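PDB 3LV4: glycoside hydrolase YxiA from Bacillus licheniformis, which probably hydrolyses arabinan, as a calcium-binding family 43 glycoside hydrolase that resembles endo-1,5-alpha-L-arabinosidases and carries a C-terminal lipocalin-like domain. Local coordinates for residues V272-N277 and P333-H338; Y357-H362 and M426-L431. One frame throughout, in Å; residues are numbered along the deposited sequence.

Contact 1: residues V272-N277 and P333-H338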
ATOM      1  N   VAL A 272       2.495 -11.030   4.801  1.00  6.89           N
ATOM      2  CA  VAL A 272       1.751 -11.650   3.707  1.00  7.79           C
ATOM      3  C   VAL A 272       1.969 -10.810   2.452  1.00  9.21           C
ATOM      4  O   VAL A 272       1.512  -9.671   2.383  1.00 10.87           O
ATOM      5  CB  VAL A 272       0.247 -11.712   4.028  1.00  9.23           C
ATOM      6  CG1 VAL A 272      -0.533 -12.361   2.879  1.00 11.39           C
ATOM      7  CG2 VAL A 272       0.011 -12.474   5.348  1.00  8.76           C
ATOM      8  N   LYS A 273       2.677 -11.362   1.469  1.00  8.75           N
ATOM      9  CA  LYS A 273       2.987 -10.626   0.238  1.00  8.75           C
ATOM     10  C   LYS A 273       1.811 -10.707  -0.721  1.00  7.59           C
ATOM     11  O   LYS A 273       1.416 -11.796  -1.137  1.00  9.20           O
ATOM     12  CB  LYS A 273       4.256 -11.174  -0.418  1.00  7.63           C
ATOM     13  CG  LYS A 273       4.564 -10.586  -1.784  1.00  6.62           C
ATOM     14  CD  LYS A 273       5.840 -11.206  -2.366  1.00  6.96           C
ATOM     15  CE  LYS A 273       6.174 -10.668  -3.759  1.00  9.52           C
ATOM     16  NZ  LYS A 273       7.305 -11.432  -4.380  1.00  9.70           N
ATOM     17  N   LEU A 274       1.259  -9.553  -1.083  1.00  7.50           N
ATOM     18  CA  LEU A 274       0.017  -9.525  -1.865  1.00  7.01           C
ATOM     19  C   LEU A 274       0.239  -9.463  -3.363  1.00  8.27           C
ATOM     20  O   LEU A 274      -0.619  -9.889  -4.139  1.00  9.77           O
ATOM     21  CB  LEU A 274      -0.845  -8.334  -1.454  1.00  7.63           C
ATOM     22  CG  LEU A 274      -1.338  -8.391  -0.010  1.00  7.66           C
ATOM     23  CD1 LEU A 274      -2.166  -7.145   0.314  1.00  9.12           C
ATOM     24  CD2 LEU A 274      -2.144  -9.677   0.204  1.00  9.39           C
HETATM   25  N   MSE A 275       1.380  -8.919  -3.773  1.00  7.69           N
HETATM   26  CA  MSE A 275       1.607  -8.632  -5.190  1.00  7.72           C
HETATM   27  C   MSE A 275       3.060  -8.245  -5.439  1.00  9.33           C
HETATM   28  O   MSE A 275       3.610  -7.398  -4.724  1.00 10.83           O
HETATM   29  CB  MSE A 275       0.676  -7.498  -5.643  1.00 10.29           C
HETATM   30  CG  MSE A 275       0.869  -7.038  -7.081  1.00 10.72           C
HETATM   31 SE   MSE A 275      -0.358  -5.545  -7.539  1.00 21.34          SE
HETATM   32  CE  MSE A 275      -0.207  -4.495  -5.901  1.00 17.78           C
ATOM     33  N   GLY A 276       3.679  -8.880  -6.437  1.00  8.41           N
ATOM     34  CA  GLY A 276       4.984  -8.473  -6.936  1.00  8.27           C
ATOM     35  C   GLY A 276       4.932  -8.156  -8.426  1.00  7.39           C
ATOM     36  O   GLY A 276       3.857  -7.883  -8.968  1.00 11.38           O
ATOM     37  N   ASN A 277       6.082  -8.201  -9.093  1.00  8.03           N
ATOM     38  CA  ASN A 277       6.166  -7.902 -10.523  1.00  8.73           C
ATOM     39  C   ASN A 277       5.597  -9.066 -11.331  1.00  9.31           C
ATOM     40  O   ASN A 277       5.902 -10.227 -11.047  1.00 10.46           O
ATOM     41  CB  ASN A 277       7.619  -7.715 -10.957  1.00  9.44           C
ATOM     42  CG  ASN A 277       8.338  -6.586 -10.227  1.00  8.05           C
ATOM     43  OD1 ASN A 277       7.757  -5.866  -9.416  1.00  8.79           O
ATOM     44  ND2 ASN A 277       9.626  -6.431 -10.530  1.00  9.50           N
ATOM     45  N   PRO A 333      -7.004 -10.177   3.303  1.00  8.43           N
ATOM     46  CA  PRO A 333      -7.459  -9.555   2.056  1.00  8.43           C
ATOM     47  C   PRO A 333      -6.657 -10.067   0.868  1.00  8.67           C
ATOM     48  O   PRO A 333      -5.450 -10.272   0.993  1.00 10.02           O
ATOM     49  CB  PRO A 333      -7.177  -8.062   2.285  1.00 10.58           C
ATOM     50  CG  PRO A 333      -6.021  -8.042   3.251  1.00  8.87           C
ATOM     51  CD  PRO A 333      -6.155  -9.283   4.109  1.00  7.75           C
ATOM     52  N   VAL A 334      -7.327 -10.288  -0.259  1.00  8.07           N
ATOM     53  CA  VAL A 334      -6.654 -10.698  -1.488  1.00  8.13           C
ATOM     54  C   VAL A 334      -6.906  -9.633  -2.557  1.00 10.04           C
ATOM     55  O   VAL A 334      -7.982  -9.028  -2.602  1.00 11.13           O
ATOM     56  CB  VAL A 334      -7.112 -12.099  -1.976  1.00  8.00           C
ATOM     57  CG1 VAL A 334      -6.878 -13.154  -0.886  1.00  7.90           C
ATOM     58  CG2 VAL A 334      -8.582 -12.081  -2.397  1.00 11.31           C
ATOM     59  N   VAL A 335      -5.902  -9.377  -3.389  1.00  7.45           N
ATOM     60  CA  VAL A 335      -6.025  -8.361  -4.430  1.00  7.69           C
ATOM     61  C   VAL A 335      -6.605  -8.976  -5.708  1.00  7.61           C
ATOM     62  O   VAL A 335      -6.088  -9.975  -6.213  1.00  9.24           O
ATOM     63  CB  VAL A 335      -4.648  -7.721  -4.734  1.00  8.80           C
ATOM     64  CG1 VAL A 335      -4.781  -6.544  -5.708  1.00  9.98           C
ATOM     65  CG2 VAL A 335      -3.990  -7.272  -3.440  1.00  9.47           C
ATOM     66  N   ALA A 336      -7.678  -8.386  -6.229  1.00  9.53           N
ATOM     67  CA  ALA A 336      -8.201  -8.797  -7.531  1.00  9.71           C
ATOM     68  C   ALA A 336      -7.095  -8.608  -8.569  1.00  9.44           C
ATOM     69  O   ALA A 336      -6.378  -7.617  -8.526  1.00 10.33           O
ATOM     70  CB  ALA A 336      -9.421  -7.963  -7.896  1.00  9.60           C
ATOM     71  N   PRO A 337      -6.929  -9.570  -9.490  1.00  9.31           N
ATOM     72  CA  PRO A 337      -5.781  -9.482 -10.409  1.00  8.21           C
ATOM     73  C   PRO A 337      -5.812  -8.294 -11.384  1.00  9.50           C
ATOM     74  O   PRO A 337      -4.752  -7.834 -11.797  1.00 11.47           O
ATOM     75  CB  PRO A 337      -5.844 -10.808 -11.183  1.00  7.26           C
ATOM     76  CG  PRO A 337      -6.598 -11.753 -10.256  1.00  8.45           C
ATOM     77  CD  PRO A 337      -7.629 -10.867  -9.588  1.00  7.79           C
ATOM     78  N   HIS A 338      -6.997  -7.811 -11.749  1.00  9.78           N
ATOM     79  CA  HIS A 338      -7.103  -6.685 -12.682  1.00 10.83           C
ATOM     80  C   HIS A 338      -7.591  -5.398 -12.027  1.00 11.15           C
ATOM     81  O   HIS A 338      -8.291  -5.438 -11.017  1.00 11.28           O
ATOM     82  CB  HIS A 338      -8.012  -7.041 -13.855  1.00 10.59           C
ATOM     83  CG  HIS A 338      -7.536  -8.222 -14.630  1.00 13.88           C
ATOM     84  ND1 HIS A 338      -6.363  -8.204 -15.355  1.00 16.27           N
ATOM     85  CD2 HIS A 338      -8.045  -9.468 -14.767  1.00 12.88           C
ATOM     86  CE1 HIS A 338      -6.182  -9.384 -15.921  1.00 14.26           C
ATOM     87  NE2 HIS A 338      -7.187 -10.169 -15.578  1.00 12.24           N
TER
HETATM   88  O   HOH W   1      -3.237 -10.679  -3.778  1.00  8.69           O
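Leu274 reaches across to Val335 and Pro333 at a seam of the five-bladed beta-propeller, the fold of family 43 glycoside hydrolases. Here the strand holding Leu274, hydrogen-bonded through its backbone to Ile231, meets strand 333-335, the last of an antiparallel four-stranded blade in which Val334 pairs with Leu326. The two CA atoms of Leu274 and Val335 lie 6.7 Å apart, wider than the spacing of directly paired strands, so this junction between blades is made by side chains and a water.

The Leu274 side chain can be followed outward atom by atom. Its CB, aimed at the facing segment, packs 3.9 Å from Val335 CG2. CG sits beside the backbone N (chi1 -64°), and beyond it the branch divides the work: CD1 remains on the valine, 4.2 Å from Val335 CG2, while CD2 turns to the proline. Val335 answers with a single methyl: CG2, anti to the carbonyl carbon, is the branch presented to the leucine, while CG1 is anti to the backbone N. The two side chains meet roughly at right angles.

Where the backbones stay apart, one water links them, donating to Leu274 O at 2.8 Å and accepting from Val335 N at 3.0 Å. The carbonyl of Pro333 has no such partner: buried and without a hydrogen bond in the model, its O faces Leu274 CD2 at 3.5 Å.

Contact 2: residues Y357-H362 and M426-L431. With CA (calcium ion), chain D.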
ATOM      1  N   TYR A 357      -6.617 -21.137 -17.235  1.00 12.25           N
ATOM      2  CA  TYR A 357      -6.264 -19.850 -16.641  1.00  9.70           C
ATOM      3  C   TYR A 357      -4.792 -19.542 -16.858  1.00 11.03           C
ATOM      4  O   TYR A 357      -3.964 -20.454 -16.938  1.00 12.93           O
ATOM      5  CB  TYR A 357      -6.495 -19.864 -15.121  1.00  9.33           C
ATOM      6  CG  TYR A 357      -7.939 -19.843 -14.666  1.00  9.51           C
ATOM      7  CD1 TYR A 357      -8.511 -18.678 -14.169  1.00 10.75           C
ATOM      8  CD2 TYR A 357      -8.728 -20.992 -14.727  1.00 10.77           C
ATOM      9  CE1 TYR A 357      -9.832 -18.652 -13.740  1.00 10.91           C
ATOM     10  CE2 TYR A 357     -10.043 -20.980 -14.307  1.00 10.88           C
ATOM     11  CZ  TYR A 357     -10.593 -19.804 -13.814  1.00 13.39           C
ATOM     12  OH  TYR A 357     -11.903 -19.786 -13.391  1.00 14.90           O
ATOM     13  N   GLU A 358      -4.467 -18.254 -16.920  1.00  8.96           N
ATOM     14  CA  GLU A 358      -3.101 -17.804 -16.716  1.00  8.88           C
ATOM     15  C   GLU A 358      -2.901 -17.699 -15.211  1.00 10.23           C
ATOM     16  O   GLU A 358      -3.692 -17.060 -14.522  1.00 10.77           O
ATOM     17  CB  GLU A 358      -2.885 -16.430 -17.349  1.00  7.75           C
ATOM     18  CG  GLU A 358      -2.985 -16.440 -18.845  1.00 10.26           C
ATOM     19  CD  GLU A 358      -1.853 -17.193 -19.493  1.00 12.60           C
ATOM     20  OE1 GLU A 358      -0.777 -17.355 -18.865  1.00 11.50           O
ATOM     21  OE2 GLU A 358      -2.043 -17.617 -20.648  1.00 13.68           O
ATOM     22  N   LEU A 359      -1.845 -18.326 -14.706  1.00  9.47           N
ATOM     23  CA  LEU A 359      -1.545 -18.325 -13.276  1.00 10.31           C
ATOM     24  C   LEU A 359      -0.303 -17.510 -12.993  1.00  8.86           C
ATOM     25  O   LEU A 359       0.742 -17.734 -13.612  1.00  8.96           O
ATOM     26  CB  LEU A 359      -1.295 -19.753 -12.788  1.00 10.09           C
ATOM     27  CG  LEU A 359      -0.865 -19.923 -11.325  1.00 10.30           C
ATOM     28  CD1 LEU A 359      -2.000 -19.594 -10.358  1.00 11.22           C
ATOM     29  CD2 LEU A 359      -0.356 -21.340 -11.071  1.00  8.38           C
ATOM     30  N   VAL A 360      -0.410 -16.577 -12.050  1.00  8.33           N
ATOM     31  CA  VAL A 360       0.764 -15.866 -11.548  1.00  7.25           C
ATOM     32  C   VAL A 360       0.997 -16.292 -10.110  1.00  8.27           C
ATOM     33  O   VAL A 360       0.082 -16.250  -9.291  1.00  9.49           O
ATOM     34  CB  VAL A 360       0.595 -14.326 -11.579  1.00  8.83           C
ATOM     35  CG1 VAL A 360       1.780 -13.655 -10.885  1.00  7.91           C
ATOM     36  CG2 VAL A 360       0.465 -13.830 -13.015  1.00  9.93           C
ATOM     37  N   ARG A 361       2.214 -16.737  -9.817  1.00  8.41           N
ATOM     38  CA  ARG A 361       2.605 -17.083  -8.459  1.00  8.47           C
ATOM     39  C   ARG A 361       3.581 -16.019  -7.979  1.00  9.03           C
ATOM     40  O   ARG A 361       4.742 -15.979  -8.406  1.00  9.39           O
ATOM     41  CB  ARG A 361       3.232 -18.479  -8.421  1.00  8.70           C
ATOM     42  CG  ARG A 361       2.202 -19.614  -8.521  1.00  9.69           C
ATOM     43  CD  ARG A 361       2.879 -20.970  -8.685  1.00 13.75           C
ATOM     44  NE  ARG A 361       3.253 -21.160 -10.077  1.00 18.41           N
ATOM     45  CZ  ARG A 361       4.005 -22.154 -10.538  1.00 22.46           C
ATOM     46  NH1 ARG A 361       4.495 -23.072  -9.710  1.00 20.24           N
ATOM     47  NH2 ARG A 361       4.274 -22.218 -11.837  1.00 23.60           N
ATOM     48  N   HIS A 362       3.101 -15.134  -7.110  1.00  7.02           N
ATOM     49  CA  HIS A 362       3.905 -13.981  -6.685  1.00  8.11           C
ATOM     50  C   HIS A 362       5.046 -14.354  -5.743  1.00  9.60           C
ATOM     51  O   HIS A 362       6.018 -13.611  -5.622  1.00 11.40           O
ATOM     52  CB  HIS A 362       3.020 -12.903  -6.059  1.00  7.39           C
ATOM     53  CG  HIS A 362       2.044 -12.289  -7.017  1.00  9.17           C
ATOM     54  ND1 HIS A 362       2.392 -11.287  -7.903  1.00  9.12           N
ATOM     55  CD2 HIS A 362       0.727 -12.530  -7.222  1.00 10.19           C
ATOM     56  CE1 HIS A 362       1.329 -10.934  -8.602  1.00  9.15           C
ATOM     57  NE2 HIS A 362       0.307 -11.679  -8.215  1.00  9.66           N
HETATM   58  N   MSE A 426     -12.953 -14.426 -15.977  1.00  9.47           N
HETATM   59  CA  MSE A 426     -13.103 -14.911 -14.610  1.00 10.49           C
HETATM   60  C   MSE A 426     -11.737 -14.876 -13.942  1.00 10.08           C
HETATM   61  O   MSE A 426     -10.745 -15.261 -14.547  1.00 12.61           O
HETATM   62  CB  MSE A 426     -13.645 -16.346 -14.592  1.00 11.95           C
HETATM   63  CG  MSE A 426     -13.743 -16.947 -13.181  1.00 11.85           C
HETATM   64 SE   MSE A 426     -14.950 -15.918 -12.007  1.00 22.10          SE
HETATM   65  CE  MSE A 426     -16.640 -16.346 -12.917  1.00 17.07           C
ATOM     66  N   THR A 427     -11.671 -14.413 -12.700  1.00  9.96           N
ATOM     67  CA  THR A 427     -10.397 -14.417 -11.999  1.00  8.75           C
ATOM     68  C   THR A 427     -10.527 -15.121 -10.657  1.00  8.89           C
ATOM     69  O   THR A 427     -11.626 -15.331 -10.159  1.00  9.10           O
ATOM     70  CB  THR A 427      -9.863 -12.979 -11.761  1.00  8.33           C
ATOM     71  OG1 THR A 427     -10.593 -12.355 -10.692  1.00  9.63           O
ATOM     72  CG2 THR A 427      -9.996 -12.139 -13.036  1.00  9.42           C
ATOM     73  N   PHE A 428      -9.391 -15.500 -10.085  1.00  9.28           N
ATOM     74  CA  PHE A 428      -9.341 -15.853  -8.682  1.00  9.10           C
ATOM     75  C   PHE A 428      -8.067 -15.277  -8.087  1.00  8.84           C
ATOM     76  O   PHE A 428      -7.104 -15.006  -8.800  1.00  9.77           O
ATOM     77  CB  PHE A 428      -9.442 -17.375  -8.453  1.00  9.52           C
ATOM     78  CG  PHE A 428      -8.295 -18.168  -9.013  1.00  9.74           C
ATOM     79  CD1 PHE A 428      -7.103 -18.283  -8.312  1.00 11.19           C
ATOM     80  CD2 PHE A 428      -8.425 -18.839 -10.224  1.00  9.63           C
ATOM     81  CE1 PHE A 428      -6.045 -19.035  -8.817  1.00 13.75           C
ATOM     82  CE2 PHE A 428      -7.376 -19.596 -10.737  1.00 11.91           C
ATOM     83  CZ  PHE A 428      -6.180 -19.688 -10.033  1.00 14.56           C
ATOM     84  N   SER A 429      -8.080 -15.067  -6.778  1.00  9.17           N
ATOM     85  CA  SER A 429      -6.925 -14.519  -6.084  1.00  8.50           C
ATOM     86  C   SER A 429      -6.915 -15.160  -4.716  1.00  7.60           C
ATOM     87  O   SER A 429      -7.926 -15.132  -4.019  1.00  8.99           O
ATOM     88  CB  SER A 429      -7.039 -13.000  -5.955  1.00  7.00           C
ATOM     89  OG  SER A 429      -5.912 -12.459  -5.276  1.00  8.80           O
ATOM     90  N   ALA A 430      -5.798 -15.766  -4.337  1.00  8.27           N
ATOM     91  CA  ALA A 430      -5.775 -16.542  -3.102  1.00  8.23           C
ATOM     92  C   ALA A 430      -4.440 -16.437  -2.367  1.00  9.22           C
ATOM     93  O   ALA A 430      -3.435 -16.012  -2.943  1.00  8.61           O
ATOM     94  CB  ALA A 430      -6.120 -18.009  -3.390  1.00  9.72           C
ATOM     95  N   LEU A 431      -4.442 -16.839  -1.095  1.00  8.55           N
ATOM     96  CA  LEU A 431      -3.272 -16.721  -0.235  1.00  7.09           C
ATOM     97  C   LEU A 431      -3.079 -17.988   0.576  1.00  9.29           C
ATOM     98  O   LEU A 431      -4.052 -18.615   0.989  1.00  9.39           O
ATOM     99  CB  LEU A 431      -3.451 -15.560   0.752  1.00  7.80           C
ATOM    100  CG  LEU A 431      -3.387 -14.112   0.242  1.00  8.18           C
ATOM    101  CD1 LEU A 431      -3.894 -13.143   1.309  1.00 11.60           C
ATOM    102  CD2 LEU A 431      -1.965 -13.745  -0.174  1.00 10.90           C
TER
HETATM  103 CA    CA D 504      -0.688 -18.098 -22.627  1.00 17.73          CA
HETATM  104  O   HOH W   2       1.043 -18.159 -20.820  1.00 13.92           O
HETATM  105  O   HOH W   3       1.631 -19.098 -23.862  1.00 40.55           O
HETATM  106  O   HOH W   4      -2.822 -17.424 -24.108  1.00 31.36           O
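Tyr357 and Phe428 form the aromatic centre of a contact within the C-terminal lipocalin-like domain, a case of side chains bridging two strands that are not direct neighbours. The strand segments run in nearly the same direction, 24° apart, with axes 8.7 Å from each other.

The aromatic part is an inclined pair, with ring planes at 57° and centroids 5.2 Å apart. Phe428 CE2 lies over one face of the tyrosine ring, displaced toward its rim, and comes within 3.7 Å of Tyr357 CD1. Phe428 CG stands between its backbone N and carbonyl carbon (chi1 64°), a setting that swings the ring across to the other strand.

Apolar packing adds two contacts: Leu359 CD1 touches Phe428 CZ at 4.2 Å, and CG of Met426, a selenomethionine, lies 4.3 Å from Tyr357 CZ before the chain bends away. The tyrosine hydroxyl is hydrogen-bonded to Val353 O.

Metal binding occupies the other side of the strand. Glu358 OE2 holds the calcium at 2.4 Å, whereas OE1 accepts from a calcium-bound water at 2.8 Å and also pairs with Ser373 OG; Asn281 and Glu375 complete the protein ligands.

Strand 437-442 runs between the two strands, antiparallel to both, while strand 371-378 pairs with the far edge of 355-363 and strand 407-418 pairs antiparallel with 423-432, bringing Phe413 against Phe428.

Overall arrangement
Both contacts are buried, but the centre of contact 1 lies about 10 Å from the centre of the chain and that of contact 2 about 20 Å. Contact 1 joins two propeller blades through aliphatic packing and a water; contact 2 stays within the lipocalin-like domain, relies on aromatic rings, and has a calcium ligand on the reverse of one strand. Their centres are about 9 Å apart, and polar links tie them together: Val335 O lies 2.7 Å from Ser429 OG and Lys273 NZ 2.8 Å from His362 O, both probable hydrogen bonds. Thus each segment of contact 1 touches a strand of contact 2, illustrating how propeller and C-terminal domain share an interface.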